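Local coordinates for protein putative oxidoreductase molybdopterin-binding subunit (Sulfolobus tokodaii, PDB 4ZOH) that probably serves as the molybdopterin-binding subunit of a xanthine dehydrogenase/aldehyde oxidase-type oxidoreductase, holding the pterin cytosine dinucleotide cofactor, at residues A[402-408]-A[571-576]; A[584-588]-A[677-682]. One frame throughout, in Å; residues are numbered along the deposited sequence.

Overall arrangement
Contact 1 pairs the edge strand 405-412 with strand 568-577, and contact 2 sets helix 673-688 against strand 583-593, the next strand in the same mixed sheet; their centres lie about 7 Å apart. Strands 568-577 and 583-593 are joined along their length, with Phe584 N 2.8 Å from Lys576 O. The side chains also meet: Tyr588 OH of contact 2 lies 2.6 Å from His571 ND1 of contact 1, a probable hydrogen bond, and Ala677 CB packs 3.3 Å from that same ND1. Neither contact lines the cofactor pocket: the side chains of His571 and Ala678 are each about 13 Å from the bound pterin cytosine dinucleotide.

Contact 1 (A[402-408]-A[571-576]); sequences EDGCVGV and HLALVK
Leu574 is the main bump here, and the bend at 402-404 is the hollow that takes it. With CG anti to the backbone N (chi1 180°), its methyls divide the work: CD2 presses 3.4 Å from Asp403 O and meets Glu402 CB, while CD1 touches both Gly404 C and Val406 CG2. Shortening this side chain to an alanine is likely to leave the bend without its filling and Val406 CG2 without its neighbour across the strands. Gly404 CA lies 3.3 Å from Val575 O, where a CB would run into that oxygen. The two segments are antiparallel neighbours in a four-stranded mixed sheet within the molybdopterin-binding region. Cys405 pairs with Val575 and Gly407 with Ala573 through two backbone hydrogen bonds each, the straightest from Cys405 N to Val575 O (2.8 Å, 166°). On the Leu574 side, Val408 and Leu572 lie side by side, CG1 to CD2 4.0 Å, covered by Tyr396 of helix 385-401. On the other face, Val575 CG2 sits 4.2 Å from Cys405 CB, and Cys405 SG forms a disulfide with Cys689. Lys576, bent at chi3 and chi4, brings NZ 3.2 Å from Asp403 OD1, a salt bridge with a weak hydrogen bond.

Contact 2 (A[584-588]-A[677-682]); sequences FVKKY and AATPTI
Ile682 CD1 is the apolar meeting point, touched by both side chains that strand 584-588 sends to the helix. Val585 reaches it tip to tip, CG2 to CD1 4.0 Å. Tyr588 offers CD1, also 4.0 Å from Ile682 CD1, and the methyl lies at the ring's edge, near its plane. Farther along the ring, Ala678 CB approaches obliquely, 3.9 Å from Tyr588 CZ, and Thr681 CG2 comes within 4.1 Å of Tyr588 CE1. An extended first torsion in Tyr588 (CG anti to the backbone N, chi1 -169°) swings the ring out to the helix and sets OH 3.2 Å from Ala678 CA. Among the polar groups, Tyr588 OH has its partner in His571, and Thr681 OG1, also bonded to Ser409 OG, donates to Ala677 O (2.8 Å) from above the carbonyl plane, 45° out of it. The same oxygen also takes the Thr681 N-H. Along the strand, Lys586 and Lys587 form a classic beta bulge opposite Leu574, while Val585 and Tyr588 both turn toward the helix. Helix 673-688 thus packs on one face of the sheet, Ile682 also touching Ala573, while helix 600-619 brings Met615 against Val585 and Ile611 against Tyr588.

Contact 1 (A[402-408]-A[571-576])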
loop_
_atom_site.group_PDB
_atom_site.type_symbol
_atom_site.label_atom_id
_atom_site.label_comp_id
_atom_site.label_asym_id
_atom_site.label_seq_id
_atom_site.Cartn_x
_atom_site.Cartn_y
_atom_site.Cartn_z
ATOM N N GLU A 402 10.036 19.332 53.455
ATOM C CA GLU A 402 10.703 20.079 52.381
ATOM C C GLU A 402 10.065 21.420 52.126
ATOM O O GLU A 402 9.063 21.763 52.718
ATOM C CB GLU A 402 10.877 19.205 51.138
ATOM C CG GLU A 402 11.461 17.841 51.527
ATOM C CD GLU A 402 11.457 16.818 50.416
ATOM O OE1 GLU A 402 11.358 17.208 49.237
ATOM O OE2 GLU A 402 11.553 15.607 50.725
ATOM N N ASP A 403 10.677 22.232 51.284
ATOM C CA ASP A 403 10.177 23.598 51.059
ATOM C C ASP A 403 9.106 23.581 49.913
ATOM O O ASP A 403 9.378 23.109 48.791
ATOM C CB ASP A 403 11.372 24.500 50.726
ATOM C CG ASP A 403 10.980 25.806 50.079
ATOM O OD1 ASP A 403 10.071 26.493 50.590
ATOM O OD2 ASP A 403 11.624 26.186 49.066
ATOM N N GLY A 404 7.913 24.086 50.214
ATOM C CA GLY A 404 6.761 24.067 49.294
ATOM C C GLY A 404 5.508 23.546 49.997
ATOM O O GLY A 404 5.506 23.308 51.222
ATOM N N CYS A 405 4.446 23.329 49.231
ATOM C CA CYS A 405 3.166 22.890 49.810
ATOM C C CYS A 405 2.815 21.520 49.361
ATOM O O CYS A 405 3.056 21.149 48.214
ATOM C CB CYS A 405 2.106 23.842 49.335
ATOM S SG CYS A 405 2.437 25.437 50.054
ATOM N N VAL A 406 2.276 20.739 50.276
ATOM C CA VAL A 406 1.972 19.361 49.964
ATOM C C VAL A 406 0.479 19.172 49.660
ATOM O O VAL A 406 -0.349 19.816 50.298
ATOM C CB VAL A 406 2.412 18.441 51.079
ATOM C CG1 VAL A 406 2.193 16.972 50.673
ATOM C CG2 VAL A 406 3.901 18.714 51.420
ATOM N N GLY A 407 0.161 18.299 48.687
ATOM C CA GLY A 407 -1.208 17.880 48.467
ATOM C C GLY A 407 -1.174 16.428 48.318
ATOM O O GLY A 407 -0.182 15.855 47.804
ATOM N N VAL A 408 -2.213 15.791 48.835
ATOM C CA VAL A 408 -2.351 14.354 48.631
ATOM C C VAL A 408 -3.737 14.044 48.084
ATOM O O VAL A 408 -4.653 14.881 48.243
ATOM C CB VAL A 408 -2.009 13.546 49.904
ATOM C CG1 VAL A 408 -0.999 14.324 50.749
ATOM C CG2 VAL A 408 -3.191 13.197 50.759
ATOM N N HIS A 571 -1.242 9.471 46.003
ATOM C CA HIS A 571 -0.319 10.227 45.221
ATOM C C HIS A 571 -0.130 11.469 46.031
ATOM O O HIS A 571 -1.003 11.822 46.810
ATOM C CB HIS A 571 -0.860 10.579 43.790
ATOM C CG HIS A 571 -0.890 9.395 42.848
ATOM N ND1 HIS A 571 -0.719 9.523 41.474
ATOM C CD2 HIS A 571 -1.071 8.066 43.080
ATOM C CE1 HIS A 571 -0.706 8.311 40.934
ATOM N NE2 HIS A 571 -0.978 7.412 41.866
ATOM N N LEU A 572 1.024 12.123 45.836
ATOM C CA LEU A 572 1.452 13.225 46.644
ATOM C C LEU A 572 2.262 14.167 45.793
ATOM O O LEU A 572 3.011 13.720 44.947
ATOM C CB LEU A 572 2.362 12.666 47.752
ATOM C CG LEU A 572 1.779 11.644 48.679
ATOM C CD1 LEU A 572 2.363 10.325 48.335
ATOM C CD2 LEU A 572 2.232 11.973 50.100
ATOM N N ALA A 573 2.089 15.456 45.991
ATOM C CA ALA A 573 2.867 16.424 45.257
ATOM C C ALA A 573 3.343 17.526 46.185
ATOM O O ALA A 573 2.688 17.800 47.179
ATOM C CB ALA A 573 2.053 17.023 44.148
ATOM N N LEU A 574 4.446 18.172 45.817
ATOM C CA LEU A 574 5.004 19.301 46.544
ATOM C C LEU A 574 5.109 20.353 45.518
ATOM O O LEU A 574 5.744 20.133 44.469
ATOM C CB LEU A 574 6.446 18.980 47.107
ATOM C CG LEU A 574 7.180 20.116 47.910
ATOM C CD1 LEU A 574 6.615 20.204 49.308
ATOM C CD2 LEU A 574 8.696 19.842 48.047
ATOM N N VAL A 575 4.561 21.512 45.794
ATOM C CA VAL A 575 4.560 22.555 44.748
ATOM C C VAL A 575 5.005 23.843 45.352
ATOM O O VAL A 575 4.969 23.962 46.569
ATOM C CB VAL A 575 3.118 22.799 44.162
ATOM C CG1 VAL A 575 2.478 21.515 43.604
ATOM C CG2 VAL A 575 2.161 23.461 45.169
ATOM N N LYS A 576 5.259 24.835 44.503
ATOM C CA LYS A 576 5.546 26.206 44.879
ATOM C C LYS A 576 4.804 27.118 43.924
ATOM O O LYS A 576 4.596 26.753 42.775
ATOM C CB LYS A 576 7.051 26.494 44.737
ATOM C CG LYS A 576 7.901 25.960 45.892
ATOM C CD LYS A 576 9.168 26.799 46.007
ATOM C CE LYS A 576 8.894 28.155 46.673
ATOM N NZ LYS A 576 8.798 28.084 48.179
#

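Contact 2 (A[584-588]-A[677-682])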
loop_
_atom_site.group_PDB
_atom_site.type_symbol
_atom_site.label_atom_id
_atom_site.label_comp_id
_atom_site.label_asym_id
_atom_site.label_seq_id
_atom_site.Cartn_x
_atom_site.Cartn_y
_atom_site.Cartn_z
ATOM N N PHE A 584 4.914 25.559 40.237
ATOM C CA PHE A 584 6.024 24.663 39.877
ATOM C C PHE A 584 5.831 23.451 40.698
ATOM O O PHE A 584 5.694 23.590 41.908
ATOM C CB PHE A 584 7.394 25.304 40.249
ATOM C CG PHE A 584 7.640 26.575 39.514
ATOM C CD1 PHE A 584 8.273 26.551 38.256
ATOM C CD2 PHE A 584 7.121 27.784 39.995
ATOM C CE1 PHE A 584 8.448 27.729 37.530
ATOM C CE2 PHE A 584 7.282 28.957 39.280
ATOM C CZ PHE A 584 7.966 28.938 38.047
ATOM N N VAL A 585 5.851 22.266 40.083
ATOM C CA VAL A 585 5.752 21.022 40.838
ATOM C C VAL A 585 7.160 20.462 41.061
ATOM O O VAL A 585 7.776 19.982 40.117
ATOM C CB VAL A 585 4.890 19.984 40.097
ATOM C CG1 VAL A 585 4.749 18.681 40.902
ATOM C CG2 VAL A 585 3.547 20.616 39.686
ATOM N N LYS A 586 7.602 20.412 42.316
ATOM C CA LYS A 586 8.960 19.940 42.693
ATOM C C LYS A 586 9.117 18.484 42.713
ATOM O O LYS A 586 10.165 17.926 42.264
ATOM C CB LYS A 586 9.282 20.422 44.102
ATOM C CG LYS A 586 9.423 21.931 44.181
ATOM C CD LYS A 586 10.206 22.508 42.996
ATOM C CE LYS A 586 10.011 23.991 42.909
ATOM N NZ LYS A 586 8.645 24.236 43.452
ATOM N N LYS A 587 8.115 17.831 43.300
ATOM C CA LYS A 587 8.112 16.397 43.428
ATOM C C LYS A 587 6.728 15.863 43.360
ATOM O O LYS A 587 5.785 16.511 43.801
ATOM C CB LYS A 587 8.670 15.946 44.779
ATOM C CG LYS A 587 10.195 16.034 44.927
ATOM C CD LYS A 587 10.755 15.180 46.068
ATOM C CE LYS A 587 12.025 15.739 46.745
ATOM N NZ LYS A 587 12.563 17.033 46.211
ATOM N N TYR A 588 6.633 14.642 42.864
ATOM C CA TYR A 588 5.390 13.957 42.795
ATOM C C TYR A 588 5.729 12.544 43.153
ATOM O O TYR A 588 6.638 11.972 42.573
ATOM C CB TYR A 588 4.814 14.074 41.347
ATOM C CG TYR A 588 3.353 13.605 41.226
ATOM C CD1 TYR A 588 2.259 14.531 41.124
ATOM C CD2 TYR A 588 3.081 12.243 41.232
ATOM C CE1 TYR A 588 0.924 14.046 41.019
ATOM C CE2 TYR A 588 1.780 11.777 41.149
ATOM C CZ TYR A 588 0.719 12.669 41.020
ATOM O OH TYR A 588 -0.503 12.038 40.965
ATOM N N ALA A 677 -5.684 10.218 39.622
ATOM C CA ALA A 677 -5.033 10.742 40.842
ATOM C C ALA A 677 -4.430 12.105 40.761
ATOM O O ALA A 677 -4.519 12.829 41.722
ATOM C CB ALA A 677 -4.030 9.735 41.424
ATOM N N ALA A 678 -3.835 12.500 39.633
ATOM C CA ALA A 678 -2.956 13.690 39.639
ATOM C C ALA A 678 -3.677 15.001 39.791
ATOM O O ALA A 678 -3.155 15.948 40.454
ATOM C CB ALA A 678 -1.987 13.720 38.421
ATOM N N THR A 679 -4.877 15.088 39.176
ATOM C CA THR A 679 -5.622 16.339 39.211
ATOM C C THR A 679 -5.939 16.797 40.629
ATOM O O THR A 679 -5.544 17.893 41.027
ATOM C CB THR A 679 -6.916 16.250 38.339
ATOM O OG1 THR A 679 -6.510 15.890 37.025
ATOM C CG2 THR A 679 -7.592 17.594 38.196
ATOM N N PRO A 680 -6.677 16.015 41.395
ATOM C CA PRO A 680 -6.911 16.554 42.754
ATOM C C PRO A 680 -5.590 16.575 43.634
ATOM O O PRO A 680 -5.503 17.379 44.562
ATOM C CB PRO A 680 -7.807 15.480 43.391
ATOM C CG PRO A 680 -7.480 14.219 42.693
ATOM C CD PRO A 680 -7.277 14.661 41.223
ATOM N N THR A 681 -4.645 15.651 43.387
ATOM C CA THR A 681 -3.330 15.738 44.105
ATOM C C THR A 681 -2.747 17.118 43.967
ATOM O O THR A 681 -2.434 17.792 44.976
ATOM C CB THR A 681 -2.305 14.705 43.629
ATOM O OG1 THR A 681 -2.858 13.419 43.879
ATOM C CG2 THR A 681 -0.970 14.781 44.528
ATOM N N ILE A 682 -2.704 17.575 42.727
ATOM C CA ILE A 682 -2.077 18.863 42.378
ATOM C C ILE A 682 -2.917 20.055 42.877
ATOM O O ILE A 682 -2.370 21.063 43.388
ATOM C CB ILE A 682 -1.758 18.978 40.855
ATOM C CG1 ILE A 682 -0.637 17.972 40.403
ATOM C CG2 ILE A 682 -1.450 20.419 40.530
ATOM C CD1 ILE A 682 0.685 18.237 41.080
#